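Local coordinates for protein 7,8-dihydro-6-hydroxymethylpterin pyrophosphokinase-dihydropteroate synthase (PDB 6JWS) that probably catalyses two successive steps of folate biosynthesis, pyrophosphorylation of 6-hydroxymethyl-7,8-dihydropterin by ATP and condensation of the product with 4-aminobenzoate to give 7,8-dihydropteroate, at residues Y606-F611 with W647-N652; F419-E424 with H688-T693; E130-E135 with S317-Y322; I337-H342 with N346-C351. The protein carries 1 engineered substitution. All coordinates share one frame; numbering follows the deposited sequence.

Interaction 1 of 4, residues Y606-F611 with W647-N652; sequences YSRKRF and WMFQMN. With MG (magnesium ion), chain O; PT1 (pteroic acid), chain I.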
# COMPACT_ATOMS: atom_id res chain seq x y z
N TYR B 606 -5.37 10.32 14.31
CA TYR B 606 -3.94 10.59 14.36
C TYR B 606 -3.69 12.08 14.14
O TYR B 606 -2.57 12.55 14.31
CB TYR B 606 -3.25 9.84 13.22
CG TYR B 606 -3.82 10.13 11.85
CD1 TYR B 606 -3.50 11.30 11.16
CD2 TYR B 606 -4.65 9.21 11.24
CE1 TYR B 606 -4.04 11.55 9.90
CE2 TYR B 606 -5.19 9.45 9.99
CZ TYR B 606 -4.87 10.61 9.31
OH TYR B 606 -5.45 10.81 8.08
N SER B 607 -4.73 12.80 13.72
CA SER B 607 -4.58 14.13 13.14
C SER B 607 -3.86 15.10 14.07
O SER B 607 -4.35 15.41 15.16
CB SER B 607 -5.93 14.67 12.71
OG SER B 607 -5.79 15.87 11.98
N ARG B 608 -2.71 15.58 13.60
CA ARG B 608 -1.93 16.65 14.20
C ARG B 608 -1.38 16.24 15.56
O ARG B 608 -1.06 17.11 16.35
CB ARG B 608 -2.73 17.95 14.28
CG ARG B 608 -3.03 18.57 12.91
CD ARG B 608 -3.74 19.89 13.11
NE ARG B 608 -4.13 20.48 11.83
CZ ARG B 608 -4.81 21.62 11.69
NH1 ARG B 608 -5.17 22.31 12.75
NH2 ARG B 608 -5.14 22.07 10.48
N LYS B 609 -1.22 14.94 15.81
CA LYS B 609 -0.74 14.49 17.12
C LYS B 609 0.78 14.47 17.13
O LYS B 609 1.42 14.36 16.09
CB LYS B 609 -1.33 13.11 17.46
CG LYS B 609 -2.84 13.10 17.62
CD LYS B 609 -3.46 11.86 18.22
CE LYS B 609 -4.89 12.18 18.62
NZ LYS B 609 -5.69 10.99 18.98
N ARG B 610 1.34 14.51 18.35
CA ARG B 610 2.77 14.63 18.56
C ARG B 610 3.54 13.47 17.93
O ARG B 610 4.65 13.67 17.47
CB ARG B 610 3.06 14.67 20.07
CG ARG B 610 2.72 15.98 20.76
CD ARG B 610 2.69 15.73 22.27
NE ARG B 610 1.71 14.74 22.71
CZ ARG B 610 1.61 14.21 23.94
NH1 ARG B 610 2.46 14.57 24.90
NH2 ARG B 610 0.67 13.31 24.20
N PHE B 611 2.98 12.25 17.91
CA PHE B 611 3.74 11.13 17.39
C PHE B 611 4.09 11.31 15.91
O PHE B 611 5.05 10.71 15.44
CB PHE B 611 3.05 9.79 17.65
CG PHE B 611 1.92 9.45 16.72
CD1 PHE B 611 0.63 9.90 16.97
CD2 PHE B 611 2.14 8.67 15.59
CE1 PHE B 611 -0.42 9.58 16.10
CE2 PHE B 611 1.09 8.36 14.73
CZ PHE B 611 -0.19 8.79 15.00
N TRP B 647 0.43 26.64 2.45
CA TRP B 647 0.27 26.28 3.85
C TRP B 647 -1.07 25.58 4.09
O TRP B 647 -2.13 26.07 3.68
CB TRP B 647 0.40 27.50 4.78
CG TRP B 647 1.69 28.26 4.68
CD1 TRP B 647 1.84 29.56 4.28
CD2 TRP B 647 3.00 27.78 5.01
NE1 TRP B 647 3.16 29.91 4.34
CE2 TRP B 647 3.90 28.84 4.77
CE3 TRP B 647 3.51 26.55 5.47
CZ2 TRP B 647 5.27 28.73 4.99
CZ3 TRP B 647 4.87 26.44 5.68
CH2 TRP B 647 5.74 27.51 5.45
N MET B 648 -1.00 24.46 4.81
CA MET B 648 -2.19 23.68 5.10
C MET B 648 -2.69 23.97 6.52
O MET B 648 -3.82 23.61 6.85
CB MET B 648 -1.91 22.18 4.90
CG MET B 648 -1.52 21.80 3.47
SD MET B 648 -0.74 20.16 3.36
CE MET B 648 0.57 20.33 4.56
N PHE B 649 -1.86 24.63 7.34
CA PHE B 649 -2.31 25.11 8.64
C PHE B 649 -2.76 26.56 8.51
O PHE B 649 -1.96 27.44 8.19
CB PHE B 649 -1.20 24.93 9.68
CG PHE B 649 -1.52 25.42 11.07
CD1 PHE B 649 -2.59 24.90 11.79
CD2 PHE B 649 -0.73 26.38 11.69
CE1 PHE B 649 -2.87 25.34 13.07
CE2 PHE B 649 -1.01 26.82 12.98
CZ PHE B 649 -2.08 26.30 13.67
N GLN B 650 -4.06 26.80 8.75
CA GLN B 650 -4.62 28.15 8.85
C GLN B 650 -4.33 28.70 10.24
O GLN B 650 -4.97 28.29 11.21
CB GLN B 650 -6.13 28.16 8.60
CG GLN B 650 -6.52 27.71 7.20
CD GLN B 650 -7.69 28.50 6.65
OE1 GLN B 650 -8.71 28.70 7.32
NE2 GLN B 650 -7.55 28.95 5.41
N MET B 651 -3.36 29.63 10.32
CA MET B 651 -2.92 30.21 11.58
C MET B 651 -4.08 30.91 12.30
O MET B 651 -4.87 31.61 11.68
CB MET B 651 -1.77 31.20 11.35
CG MET B 651 -0.46 30.52 10.98
SD MET B 651 0.92 31.65 10.65
CE MET B 651 0.40 32.41 9.11
N ASN B 652 -4.16 30.67 13.62
CA ASN B 652 -5.12 31.34 14.48
C ASN B 652 -4.50 32.61 15.06
O ASN B 652 -5.17 33.64 15.18
CB ASN B 652 -5.66 30.41 15.57
CG ASN B 652 -6.70 29.45 15.02
OD1 ASN B 652 -6.36 28.38 14.50
ND2 ASN B 652 -7.97 29.82 15.13
MG MG O . -5.76 22.57 6.49
C2 PT1 I . -9.30 10.25 19.09
C3 PT1 I . -9.54 11.57 19.67
C5 PT1 I . -10.92 11.88 20.03
N6 PT1 I . -8.55 12.48 19.86
C7 PT1 I . -11.60 9.70 19.30
N9 PT1 I . -11.88 10.94 19.82
C10 PT1 I . -8.86 13.68 20.43
N11 PT1 I . -12.59 8.76 19.12
C12 PT1 I . -10.16 13.97 20.80
C21 PT1 I . -1.26 14.04 21.11
O22 PT1 I . -0.68 14.92 20.41
O1 PT1 I . -8.06 9.89 18.74
N4 PT1 I . -10.33 9.38 18.93
N8 PT1 I . -11.16 13.08 20.58
C13 PT1 I . -7.74 14.66 20.68
N14 PT1 I . -6.90 14.14 21.79
C15 PT1 I . -5.55 14.11 21.65
C16 PT1 I . -4.80 13.10 22.28
C17 PT1 I . -4.92 15.12 20.85
C18 PT1 I . -3.39 13.08 22.10
C19 PT1 I . -3.51 15.10 20.70
C20 PT1 I . -2.75 14.07 21.31
O23 PT1 I . -0.59 13.13 21.63
O HOH W 1 -5.73 24.29 4.82
O HOH W 2 -7.69 21.99 5.68
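Arg608 and Phe649 make most of this contact, in the loops after barrel strand 603-604 of the TIM-barrel dihydropteroate synthase domain. Arg608 sits in a type II beta turn running from Tyr606 to Lys609. Its side chain leaves with CG beside the backbone N (chi1 -67°) and then stays extended to NE, which carries the guanidinium across to 647-652. There the ring of Phe649 meets it edge first. Phe649 CD1 lies over one face of the guanidinium, toward its rim, and the two planes stand 83° apart. Arg608 NH1 lies near the ring plane, 3.8 Å from Phe649 CD1, so this is edge packing and not a cation-pi stack over the ring face. The polar end of Arg608 is taken by a salt bridge to Asp689. Phe649 also stacks on Tyr663.

Lys609, the last residue of the turn, and Arg610 after it reach the pteroic acid. Lys609 NZ donates to PT1 O1 at 2.6 Å. Arg610 holds the carboxylate through N, NE and NH2, with NH2 2.9 Å from PT1 O23. Asp689 also binds the magnesium ion, as does Glu692. Met648 O completes the protein ligands at 2.2 Å from the metal, next to two waters.

Interaction 2 of 4, residues F419-E424 with H688-T693; sequences FEMINE and HDVLET. With MG (magnesium ion), chain O.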
# COMPACT_ATOMS: atom_id res chain seq x y z
N PHE B 419 -20.18 23.55 7.62
CA PHE B 419 -20.61 23.54 6.23
C PHE B 419 -19.39 23.38 5.32
O PHE B 419 -19.44 22.66 4.33
CB PHE B 419 -21.52 24.74 5.92
CG PHE B 419 -22.98 24.49 6.20
CD1 PHE B 419 -23.80 23.89 5.25
CD2 PHE B 419 -23.55 24.84 7.41
CE1 PHE B 419 -25.14 23.65 5.51
CE2 PHE B 419 -24.89 24.59 7.69
CZ PHE B 419 -25.68 23.99 6.74
N GLU B 420 -18.31 24.06 5.65
CA GLU B 420 -17.05 23.95 4.94
C GLU B 420 -16.57 22.49 4.89
O GLU B 420 -16.16 21.98 3.84
CB GLU B 420 -16.08 24.86 5.70
CG GLU B 420 -15.02 25.51 4.85
CD GLU B 420 -14.25 26.50 5.71
OE1 GLU B 420 -14.87 27.49 6.19
OE2 GLU B 420 -13.05 26.25 5.94
N MET B 421 -16.64 21.78 6.02
CA MET B 421 -16.10 20.43 6.08
C MET B 421 -16.98 19.47 5.27
O MET B 421 -16.47 18.54 4.64
CB MET B 421 -15.92 19.94 7.52
CG MET B 421 -14.72 20.59 8.20
SD MET B 421 -14.38 19.96 9.87
CE MET B 421 -15.89 20.37 10.74
N ILE B 422 -18.29 19.72 5.27
CA ILE B 422 -19.20 18.95 4.44
C ILE B 422 -18.81 19.13 2.96
O ILE B 422 -18.64 18.15 2.24
CB ILE B 422 -20.66 19.36 4.71
CG1 ILE B 422 -21.06 19.08 6.16
CG2 ILE B 422 -21.61 18.67 3.74
CD1 ILE B 422 -22.34 19.80 6.57
N ASN B 423 -18.63 20.39 2.55
CA ASN B 423 -18.26 20.72 1.18
C ASN B 423 -16.87 20.16 0.85
O ASN B 423 -16.59 19.87 -0.31
CB ASN B 423 -18.40 22.21 0.88
CG ASN B 423 -19.85 22.69 0.92
OD1 ASN B 423 -20.77 21.95 0.55
ND2 ASN B 423 -20.06 23.92 1.36
N GLU B 424 -16.02 19.99 1.86
CA GLU B 424 -14.68 19.49 1.62
C GLU B 424 -14.66 17.96 1.50
O GLU B 424 -13.66 17.40 1.06
CB GLU B 424 -13.68 20.05 2.63
CG GLU B 424 -13.16 21.45 2.32
CD GLU B 424 -12.32 22.03 3.46
OE1 GLU B 424 -12.02 21.28 4.42
OE2 GLU B 424 -11.93 23.22 3.40
N HIS B 688 -8.48 17.02 11.11
CA HIS B 688 -8.71 18.46 11.03
C HIS B 688 -8.72 18.94 9.57
O HIS B 688 -9.35 19.95 9.26
CB HIS B 688 -7.62 19.25 11.75
CG HIS B 688 -7.51 18.95 13.21
ND1 HIS B 688 -6.69 17.92 13.68
CD2 HIS B 688 -8.07 19.54 14.29
CE1 HIS B 688 -6.76 17.90 15.00
NE2 HIS B 688 -7.60 18.87 15.39
N ASP B 689 -7.98 18.26 8.70
CA ASP B 689 -7.68 18.77 7.37
C ASP B 689 -8.47 17.95 6.34
O ASP B 689 -7.97 16.99 5.78
CB ASP B 689 -6.16 18.82 7.17
CG ASP B 689 -5.43 19.68 8.21
OD1 ASP B 689 -5.43 20.92 8.05
OD2 ASP B 689 -4.84 19.11 9.18
N VAL B 690 -9.73 18.34 6.13
CA VAL B 690 -10.69 17.53 5.41
C VAL B 690 -10.38 17.59 3.90
O VAL B 690 -10.37 16.54 3.25
CB VAL B 690 -12.15 17.95 5.71
CG1 VAL B 690 -13.14 17.18 4.84
CG2 VAL B 690 -12.52 17.79 7.18
N LEU B 691 -10.13 18.80 3.37
CA LEU B 691 -9.89 18.96 1.94
C LEU B 691 -8.64 18.19 1.56
O LEU B 691 -8.61 17.52 0.53
CB LEU B 691 -9.73 20.45 1.60
CG LEU B 691 -9.29 20.73 0.17
CD1 LEU B 691 -9.90 22.04 -0.35
CD2 LEU B 691 -7.75 20.74 0.04
N GLU B 692 -7.60 18.30 2.38
CA GLU B 692 -6.34 17.64 2.10
C GLU B 692 -6.53 16.12 2.08
O GLU B 692 -6.08 15.44 1.16
CB GLU B 692 -5.31 18.07 3.15
CG GLU B 692 -5.01 19.56 3.15
CD GLU B 692 -5.85 20.43 4.08
OE1 GLU B 692 -7.10 20.28 4.09
OE2 GLU B 692 -5.26 21.25 4.82
N THR B 693 -7.23 15.59 3.09
CA THR B 693 -7.41 14.15 3.26
C THR B 693 -8.25 13.59 2.11
O THR B 693 -7.93 12.54 1.55
CB THR B 693 -8.02 13.86 4.65
OG1 THR B 693 -7.15 14.44 5.63
CG2 THR B 693 -8.18 12.38 4.92
MG MG O . -5.76 22.57 6.49
O HOH W 3 -10.55 21.23 6.43
O HOH W 1 -5.73 24.29 4.82
O HOH W 2 -7.69 21.99 5.68
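Val690 faces helix 411-424 and is met there by Met421 and Glu424. The side chains of Met421 and Val690 cross at about a right angle. Val690 CG2 packs against Met421 CG at 3.7 Å and also reaches the sulfur. The other branch, CG1, stands anti to the backbone N (chi1 174°). This places it against Met421 O and Glu424 CB. One valine thus fills the angle between two side chains a helical turn apart.

Glu424 runs obliquely over the start of helix 690-704. Its chain is extended beyond CG, and its carboxyl carbon CD rests 3.6 Å from Leu691 CB. Glu424 OE1 points at the first turn of the helix. It takes a weak, bent bond from Leu691 N, 3.3 Å long with an N-H...O angle of 127°. Water 3 adds a second link: it donates to Glu424 OE1 at 2.5 Å and accepts from Val690 N at 3.0 Å. The carboxylate thus meets one backbone N-H directly and weakly, and a second through the water.

Thr693 OG1 and Thr693 N reach Asp689 O from opposite faces of its plane. Asp689 OD1 and Glu692 OE2 bind the magnesium ion at 2.3 and 2.2 Å, and Met648 O supplies the third protein ligand. Leu691 and Glu692 also touch the second subunit. The contact joins helix 411-424, which lies between strands 390-396 and 428-432, to helix 690-704, which follows strand 684-687. These are neighbouring outer helices of a TIM barrel.

Interaction 3 of 4, residues E130-E135 with S317-Y322; sequences ENYLLE and SIPHVY. With ATP (adenosine-5'-triphosphate), chain J.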
# COMPACT_ATOMS: atom_id res chain seq x y z
N GLU B 130 -31.35 -38.74 16.51
CA GLU B 130 -31.46 -39.40 15.21
C GLU B 130 -32.76 -39.02 14.50
O GLU B 130 -32.73 -38.72 13.31
CB GLU B 130 -31.21 -40.91 15.29
CG GLU B 130 -31.15 -41.60 13.92
CD GLU B 130 -30.16 -41.12 12.85
OE1 GLU B 130 -29.80 -39.91 12.84
OE2 GLU B 130 -29.75 -41.96 12.01
N ASN B 131 -33.88 -39.03 15.23
CA ASN B 131 -35.17 -38.70 14.65
C ASN B 131 -35.18 -37.25 14.17
O ASN B 131 -35.73 -36.95 13.11
CB ASN B 131 -36.34 -38.99 15.60
CG ASN B 131 -36.87 -40.41 15.50
OD1 ASN B 131 -37.85 -40.65 14.79
ND2 ASN B 131 -36.24 -41.35 16.18
N TYR B 132 -34.55 -36.37 14.97
CA TYR B 132 -34.42 -34.96 14.62
C TYR B 132 -33.71 -34.81 13.28
O TYR B 132 -34.21 -34.14 12.37
CB TYR B 132 -33.73 -34.18 15.74
CG TYR B 132 -33.36 -32.78 15.33
CD1 TYR B 132 -34.31 -31.76 15.35
CD2 TYR B 132 -32.08 -32.48 14.87
CE1 TYR B 132 -33.98 -30.48 14.93
CE2 TYR B 132 -31.74 -31.21 14.45
CZ TYR B 132 -32.69 -30.20 14.50
OH TYR B 132 -32.37 -28.94 14.09
N LEU B 133 -32.54 -35.47 13.14
CA LEU B 133 -31.70 -35.29 11.97
C LEU B 133 -32.40 -35.79 10.70
O LEU B 133 -32.28 -35.15 9.65
CB LEU B 133 -30.35 -35.98 12.18
CG LEU B 133 -29.48 -35.38 13.28
CD1 LEU B 133 -28.39 -36.35 13.72
CD2 LEU B 133 -28.88 -34.04 12.85
N LEU B 134 -33.18 -36.88 10.83
CA LEU B 134 -33.94 -37.42 9.70
C LEU B 134 -35.05 -36.45 9.28
O LEU B 134 -35.22 -36.18 8.09
CB LEU B 134 -34.48 -38.81 10.05
CG LEU B 134 -33.42 -39.89 10.30
CD1 LEU B 134 -34.00 -41.06 11.08
CD2 LEU B 134 -32.77 -40.36 9.00
N GLU B 135 -35.77 -35.88 10.26
CA GLU B 135 -36.86 -34.96 9.93
C GLU B 135 -36.31 -33.71 9.24
O GLU B 135 -36.85 -33.26 8.23
CB GLU B 135 -37.69 -34.60 11.17
CG GLU B 135 -38.29 -35.80 11.89
CD GLU B 135 -39.55 -36.41 11.29
OE1 GLU B 135 -40.02 -35.91 10.24
OE2 GLU B 135 -40.08 -37.37 11.89
N SER B 317 -39.48 -26.77 14.31
CA SER B 317 -38.19 -27.45 14.41
C SER B 317 -37.25 -26.64 15.30
O SER B 317 -36.90 -25.51 14.97
CB SER B 317 -37.59 -27.68 13.04
OG SER B 317 -36.41 -28.47 13.15
N ILE B 318 -36.84 -27.24 16.42
CA ILE B 318 -35.80 -26.66 17.25
C ILE B 318 -34.72 -27.71 17.45
O ILE B 318 -35.00 -28.78 17.99
CB ILE B 318 -36.33 -26.15 18.61
CG1 ILE B 318 -37.55 -25.24 18.48
CG2 ILE B 318 -35.20 -25.51 19.41
CD1 ILE B 318 -37.24 -23.81 18.13
N PRO B 319 -33.44 -27.44 17.11
CA PRO B 319 -33.04 -26.22 16.41
C PRO B 319 -33.68 -26.07 15.03
O PRO B 319 -34.16 -27.04 14.45
CB PRO B 319 -31.53 -26.41 16.25
CG PRO B 319 -31.15 -27.27 17.42
CD PRO B 319 -32.29 -28.27 17.51
N HIS B 320 -33.68 -24.84 14.51
CA HIS B 320 -34.17 -24.61 13.17
C HIS B 320 -33.50 -25.60 12.21
O HIS B 320 -32.36 -26.01 12.41
CB HIS B 320 -33.99 -23.14 12.79
CG HIS B 320 -34.60 -22.75 11.50
ND1 HIS B 320 -33.96 -22.94 10.29
CD2 HIS B 320 -35.78 -22.15 11.21
CE1 HIS B 320 -34.72 -22.47 9.31
NE2 HIS B 320 -35.83 -21.99 9.84
N VAL B 321 -34.26 -26.00 11.18
CA VAL B 321 -33.86 -27.00 10.21
C VAL B 321 -32.54 -26.58 9.56
O VAL B 321 -31.69 -27.41 9.25
CB VAL B 321 -34.98 -27.20 9.15
CG1 VAL B 321 -34.52 -28.00 7.94
CG2 VAL B 321 -36.22 -27.84 9.74
N TYR B 322 -32.35 -25.26 9.40
CA TYR B 322 -31.29 -24.79 8.53
C TYR B 322 -30.03 -24.38 9.28
O TYR B 322 -29.05 -24.01 8.66
CB TYR B 322 -31.85 -23.76 7.54
CG TYR B 322 -32.55 -24.39 6.36
CD1 TYR B 322 -31.84 -24.72 5.21
CD2 TYR B 322 -33.91 -24.67 6.39
CE1 TYR B 322 -32.47 -25.30 4.12
CE2 TYR B 322 -34.55 -25.26 5.30
CZ TYR B 322 -33.83 -25.57 4.17
OH TYR B 322 -34.42 -26.13 3.08
PG ATP J . -38.33 -21.72 7.83
O1G ATP J . -37.03 -21.41 7.10
O2G ATP J . -38.42 -23.18 8.26
O3G ATP J . -38.57 -20.77 8.98
PB ATP J . -39.67 -20.76 5.32
O1B ATP J . -40.83 -21.36 4.60
O2B ATP J . -38.35 -20.64 4.63
O3B ATP J . -39.51 -21.51 6.73
PA ATP J . -41.12 -18.78 6.92
O1A ATP J . -40.34 -18.38 8.14
O2A ATP J . -42.04 -17.77 6.31
O3A ATP J . -40.10 -19.30 5.81
O5' ATP J . -41.94 -20.13 7.23
C5' ATP J . -41.78 -20.75 8.53
C4' ATP J . -42.44 -22.10 8.53
O4' ATP J . -41.56 -23.09 9.10
C3' ATP J . -43.74 -22.18 9.34
O3' ATP J . -44.64 -23.07 8.68
C2' ATP J . -43.24 -22.66 10.71
O2' ATP J . -44.16 -23.40 11.47
C1' ATP J . -42.10 -23.59 10.31
N9 ATP J . -41.05 -23.67 11.33
C8 ATP J . -40.53 -24.82 11.86
N7 ATP J . -39.60 -24.60 12.75
C5 ATP J . -39.48 -23.21 12.78
C6 ATP J . -38.63 -22.36 13.51
N6 ATP J . -37.74 -22.79 14.39
N1 ATP J . -38.77 -21.02 13.31
C2 ATP J . -39.68 -20.59 12.43
N3 ATP J . -40.52 -21.31 11.68
C4 ATP J . -40.37 -22.63 11.91
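Tyr132 provides nearly all that helix 129-148 brings to this contact, and its hydroxyl makes the one hydrogen bond between the segments. Tyr132 OH donates to Pro319 O at 2.6 Å. The hydroxyl does not use a carbonyl lone pair: it stands above the carbonyl plane, 52° out of it. Ser317 OG gives the same oxygen a second bond, 3.0 Å long, from the opposite face. Two donors thus hold Pro319 O, which follows a cis peptide bond between Ile318 and Pro319. Tyr132 CE1 also comes close to two oxygens, Ser317 OG and Ile318 O. Further along, Tyr322 N donates to His320 ND1, which helps to fix the rotation of that imidazole.

Apolar packing backs the hydroxyl bond. Tyr132 has its ring anti to the backbone N (chi1 170°), and this carries it from the helix to the proline. The two side chains cross at a slant, with Tyr132 CZ 3.6 Å from Pro319 CD.

Contacts to the nucleotide come from 317-322. Ser317 reads the adenine with its backbone: Ser317 N donates to ATP N7 at 2.7 Å, and Ser317 O accepts from ATP N6 at 2.9 Å. His320 brings its ring edge to the gamma-phosphate, with NE2 3.0 Å from ATP O1G. Its other edge is turned to Tyr322. Tyr132 therefore packs behind residues that line the nucleotide, as a second shell to the ATP site of the pyrophosphokinase (HPPK) domain.

Interaction 4 of 4, residues I337-H342 with N346-C351; sequences IPEYKH and NNTIRC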
# COMPACT_ATOMS: atom_id res chain seq x y z
N ILE B 337 -21.88 -16.73 19.64
CA ILE B 337 -21.76 -17.89 20.52
C ILE B 337 -20.86 -18.93 19.88
O ILE B 337 -21.25 -20.09 19.71
CB ILE B 337 -23.15 -18.46 20.87
CG1 ILE B 337 -23.89 -18.96 19.62
CG2 ILE B 337 -23.97 -17.44 21.66
CD1 ILE B 337 -25.32 -19.44 19.88
N PRO B 338 -19.60 -18.57 19.57
CA PRO B 338 -18.69 -19.48 18.86
C PRO B 338 -18.44 -20.80 19.59
O PRO B 338 -18.22 -21.83 18.95
CB PRO B 338 -17.37 -18.68 18.76
CG PRO B 338 -17.48 -17.60 19.84
CD PRO B 338 -18.96 -17.30 19.94
N GLU B 339 -18.52 -20.78 20.93
CA GLU B 339 -18.16 -21.95 21.70
C GLU B 339 -19.37 -22.84 22.00
O GLU B 339 -19.20 -23.90 22.59
CB GLU B 339 -17.37 -21.58 22.96
CG GLU B 339 -16.01 -20.98 22.64
CD GLU B 339 -15.14 -21.79 21.68
OE1 GLU B 339 -15.05 -23.04 21.86
OE2 GLU B 339 -14.56 -21.18 20.74
N TYR B 340 -20.57 -22.41 21.59
CA TYR B 340 -21.79 -23.16 21.87
C TYR B 340 -21.77 -24.51 21.14
O TYR B 340 -21.42 -24.58 19.96
CB TYR B 340 -23.03 -22.37 21.45
CG TYR B 340 -24.34 -23.02 21.81
CD1 TYR B 340 -24.68 -23.24 23.14
CD2 TYR B 340 -25.26 -23.40 20.84
CE1 TYR B 340 -25.89 -23.82 23.49
CE2 TYR B 340 -26.48 -23.98 21.17
CZ TYR B 340 -26.78 -24.20 22.51
OH TYR B 340 -27.97 -24.76 22.88
N LYS B 341 -22.15 -25.57 21.87
CA LYS B 341 -22.45 -26.86 21.28
C LYS B 341 -23.79 -27.39 21.79
O LYS B 341 -23.96 -27.62 22.98
CB LYS B 341 -21.34 -27.89 21.53
CG LYS B 341 -21.51 -29.17 20.70
CD LYS B 341 -20.50 -30.27 20.98
CE LYS B 341 -20.77 -31.53 20.18
NZ LYS B 341 -22.16 -32.03 20.39
N HIS B 342 -24.71 -27.60 20.85
CA HIS B 342 -25.99 -28.26 21.07
C HIS B 342 -25.81 -29.77 20.87
O HIS B 342 -24.85 -30.19 20.22
CB HIS B 342 -26.99 -27.63 20.10
CG HIS B 342 -28.43 -27.92 20.38
ND1 HIS B 342 -29.01 -29.15 20.11
CD2 HIS B 342 -29.42 -27.13 20.84
CE1 HIS B 342 -30.29 -29.11 20.42
NE2 HIS B 342 -30.57 -27.88 20.87
N ASN B 346 -22.56 -31.59 15.64
CA ASN B 346 -21.36 -32.42 15.67
C ASN B 346 -20.23 -31.71 16.42
O ASN B 346 -19.33 -32.37 16.94
CB ASN B 346 -20.88 -32.78 14.26
CG ASN B 346 -21.67 -33.91 13.63
OD1 ASN B 346 -22.27 -34.73 14.33
ND2 ASN B 346 -21.65 -33.97 12.31
N ASN B 347 -20.27 -30.38 16.43
CA ASN B 347 -19.20 -29.59 17.01
C ASN B 347 -19.72 -28.21 17.40
O ASN B 347 -20.88 -27.87 17.14
CB ASN B 347 -18.05 -29.45 16.01
CG ASN B 347 -16.68 -29.57 16.66
OD1 ASN B 347 -16.44 -29.11 17.79
ND2 ASN B 347 -15.77 -30.21 15.93
N THR B 348 -18.83 -27.41 17.99
CA THR B 348 -19.13 -26.03 18.32
C THR B 348 -19.43 -25.24 17.05
O THR B 348 -19.01 -25.60 15.94
CB THR B 348 -18.00 -25.40 19.15
OG1 THR B 348 -16.92 -25.18 18.25
CG2 THR B 348 -17.56 -26.26 20.32
N ILE B 349 -20.21 -24.17 17.24
CA ILE B 349 -20.52 -23.20 16.21
C ILE B 349 -19.25 -22.80 15.46
O ILE B 349 -19.23 -22.82 14.24
CB ILE B 349 -21.25 -21.98 16.82
CG1 ILE B 349 -22.62 -22.35 17.40
CG2 ILE B 349 -21.36 -20.89 15.76
CD1 ILE B 349 -23.55 -23.03 16.41
N ARG B 350 -18.19 -22.42 16.19
CA ARG B 350 -16.97 -21.96 15.55
C ARG B 350 -16.39 -23.05 14.65
O ARG B 350 -16.02 -22.77 13.52
CB ARG B 350 -15.94 -21.42 16.57
CG ARG B 350 -14.64 -20.94 15.93
CD ARG B 350 -14.03 -19.64 16.44
NE ARG B 350 -14.82 -18.43 16.20
CZ ARG B 350 -14.76 -17.32 16.96
NH1 ARG B 350 -13.93 -17.28 18.00
NH2 ARG B 350 -15.53 -16.27 16.69
N CYS B 351 -16.34 -24.30 15.14
CA CYS B 351 -15.74 -25.38 14.35
C CYS B 351 -16.56 -25.66 13.10
O CYS B 351 -15.96 -25.85 12.04
CB CYS B 351 -15.51 -26.64 15.17
SG CYS B 351 -14.11 -26.50 16.32
O HOH W 4 -14.59 -24.38 19.07
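Pro338 O accepts the shortest bond between the segments, from Arg350 N at 2.8 Å. Pro338 belongs to a type I beta turn from Ile337 to Tyr340, and Arg350 to the first turn of helix 349-364. A second bond runs beside it: Ile349 N reaches Tyr340 O at 3.0 Å. Thr348 CA also approaches Tyr340 O in a CA-H...O contact. The loop carbonyls thus take up two N-H groups that the start of a helix cannot bond within itself.

Thr348 is the N-cap of this helix. Its OG1 lies between the backbone N and the carbonyl carbon (chi1 74°), from where it accepts from Cys351 N at 3.3 Å. Water 4 joins the same hydroxyl to Glu339 OE1. Asn347 OD1 in turn accepts from Thr348 N. Lys341 runs along the backbone of Asn346 and Asn347, and its NZ bonds to Leu345 O.

Apolar contacts add to the bonds. Ile349 points into the loop, and its CG1 packs 4.1 Å from Tyr340 CB and touches Ile337 CG1. The Tyr340 ring also stacks on Phe113.

Arg350 lies alongside Pro338, both side chains pointing the same way. The arginine is bent at chi2 and chi3, which brings a guanidinium face against the CB-CG edge of the proline. Its NE is held by Asn334 OD1. Pro338 CB sits over the centre of that guanidinium face, 3.4 Å from Arg350 CZ.

How the interactions relate
The four contacts fall into two pairs on opposite sides of the chain's centre. Interactions 1 and 2 belong to the synthase barrel and share one magnesium ion. The salt bridge of Arg608 to Asp689 links them, and both reach the second subunit. Interactions 3 and 4 lie in the kinase part, their centres about 17 Å apart, and meet where Pro319 packs on His342. Interactions 1, 2 and 3 are buried. Interaction 4 is partly exposed, joins segments close in sequence, and rests largely on backbone bonds. Interaction 1 has no direct hydrogen bond across it, interaction 2 a weak one, and interaction 3 a short tyrosine bond.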